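Chintase (Rhizomucor miehei, PDB 5YUQ) hydrolyses the beta-1,4 linkages of chitin, probably by the substrate-assisted mechanism known for glycoside hydrolase family 18. Local coordinates at residues L90-V94 with L135-L139. Residues are numbered along the deposited sequence; the frame is centred on the assembly and turned at random.
Sequences LVDVV and LREKL
Two neighbouring outer helices of the family 18 TIM barrel meet here, helix 80-97 through L90, V91 and V94 and helix 124-139 through L135, K138 and L139 of its last turn. The chain passes from one helix to the other by way of barrel strand 101-105. The short segments run in roughly the same direction, at 44° to each other. Their axes come no closer than 10.7 Å, so side chains rather than backbones make the contact.

V91 and L139 are the residues most covered by the opposing segment. They pass alongside, pointing opposite ways, and V91 CG1 lies 3.9 Å from L139 CD2. The same leucine methyl lies 4.1 Å from V91 CG2, so it meets both branches of the valine. V91 CG1 stands anti to its backbone N (chi1 172°), which leaves CG2 beside that N, where it reaches K138 CB at 3.9 Å. K138 touches with the root of its side chain, and the rest of the chain turns off from the contact.

One turn further on, V94 meets both branches of L139, with V94 CG2 4.1 Å from L139 CD1 and V94 CG1 as near to L139 CD2. Toward the start of both segments, L135 puts CD2 against L90, 3.9 Å from L90 CB and 4.1 Å from L90 CD1. The two leucines lie at a slant to each other.

The inner side is closed by the barrel. V94 and L139 both rest on L102 of strand 101-105, L135 rests on L104, and L90 touches V64 of strand 59-65. No hydrogen bond or salt bridge joins the two segments. The contact therefore depends on methyl and methylene packing, which fills the space between the two helices above strands 59-65 and 101-105 with apolar groups and leaves K138 at its exposed margin.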
# COMPACT_ATOMS: atom_id res chain seq x y z
N LEU A 90 10.74 -19.44 -3.08
CA LEU A 90 9.40 -18.98 -2.71
C LEU A 90 8.49 -20.16 -2.37
O LEU A 90 7.70 -20.09 -1.43
CB LEU A 90 8.78 -18.14 -3.83
CG LEU A 90 9.39 -16.75 -4.02
CD1 LEU A 90 8.96 -16.17 -5.35
CD2 LEU A 90 8.96 -15.83 -2.88
N VAL A 91 8.59 -21.24 -3.14
CA VAL A 91 7.82 -22.43 -2.84
C VAL A 91 8.25 -23.00 -1.49
O VAL A 91 7.42 -23.44 -0.70
CB VAL A 91 7.97 -23.47 -3.96
CG1 VAL A 91 7.33 -24.79 -3.56
CG2 VAL A 91 7.37 -22.94 -5.26
N ASP A 92 9.55 -22.96 -1.23
CA ASP A 92 10.07 -23.49 0.04
C ASP A 92 9.54 -22.70 1.23
O ASP A 92 9.19 -23.29 2.24
CB ASP A 92 11.59 -23.48 0.06
CG ASP A 92 12.20 -24.55 -0.81
OD1 ASP A 92 11.47 -25.47 -1.25
OD2 ASP A 92 13.43 -24.48 -1.05
N VAL A 93 9.46 -21.41 1.04
CA VAL A 93 8.97 -20.56 2.13
C VAL A 93 7.52 -20.84 2.47
O VAL A 93 7.12 -20.85 3.58
CB VAL A 93 9.20 -19.05 1.86
CG1 VAL A 93 8.17 -18.49 0.92
CG2 VAL A 93 9.08 -18.31 3.17
N VAL A 94 6.72 -21.06 1.43
CA VAL A 94 5.32 -21.40 1.62
C VAL A 94 5.19 -22.68 2.43
O VAL A 94 4.43 -22.74 3.39
CB VAL A 94 4.57 -21.54 0.28
CG1 VAL A 94 3.18 -22.11 0.53
CG2 VAL A 94 4.47 -20.17 -0.37
N LEU A 135 4.63 -19.88 -9.96
CA LEU A 135 4.14 -20.13 -8.61
C LEU A 135 2.81 -20.87 -8.64
O LEU A 135 2.59 -21.79 -7.85
CB LEU A 135 3.99 -18.83 -7.82
CG LEU A 135 5.30 -18.08 -7.56
CD1 LEU A 135 5.02 -16.71 -7.03
CD2 LEU A 135 6.14 -18.87 -6.58
N ARG A 136 1.93 -20.49 -9.55
CA ARG A 136 0.64 -21.16 -9.66
C ARG A 136 0.82 -22.63 -10.02
O ARG A 136 0.15 -23.50 -9.47
CB ARG A 136 -0.25 -20.47 -10.71
CG ARG A 136 -1.59 -21.18 -10.93
CD ARG A 136 -2.44 -21.16 -9.68
NE ARG A 136 -2.94 -19.81 -9.41
CZ ARG A 136 -3.33 -19.37 -8.22
NH1 ARG A 136 -3.27 -20.16 -7.15
NH2 ARG A 136 -3.78 -18.13 -8.09
N GLU A 137 1.73 -22.90 -10.95
CA GLU A 137 1.96 -24.28 -11.38
C GLU A 137 2.54 -25.10 -10.23
O GLU A 137 2.15 -26.25 -10.03
CB GLU A 137 2.89 -24.32 -12.60
CG GLU A 137 2.96 -25.68 -13.28
CD GLU A 137 3.90 -26.64 -12.58
OE1 GLU A 137 4.92 -26.16 -12.04
OE2 GLU A 137 3.62 -27.86 -12.55
N LYS A 138 3.46 -24.52 -9.47
CA LYS A 138 4.11 -25.28 -8.40
C LYS A 138 3.30 -25.40 -7.12
O LYS A 138 3.40 -26.41 -6.42
CB LYS A 138 5.51 -24.73 -8.12
CG LYS A 138 6.56 -25.38 -9.01
CD LYS A 138 7.77 -24.51 -9.23
CE LYS A 138 8.59 -25.06 -10.39
NZ LYS A 138 8.84 -26.51 -10.23
N LEU A 139 2.48 -24.39 -6.82
CA LEU A 139 1.74 -24.37 -5.56
C LEU A 139 0.28 -24.79 -5.70
O LEU A 139 -0.35 -25.18 -4.71
CB LEU A 139 1.82 -22.98 -4.91
CG LEU A 139 3.23 -22.52 -4.55
CD1 LEU A 139 3.24 -21.03 -4.21
CD2 LEU A 139 3.77 -23.33 -3.38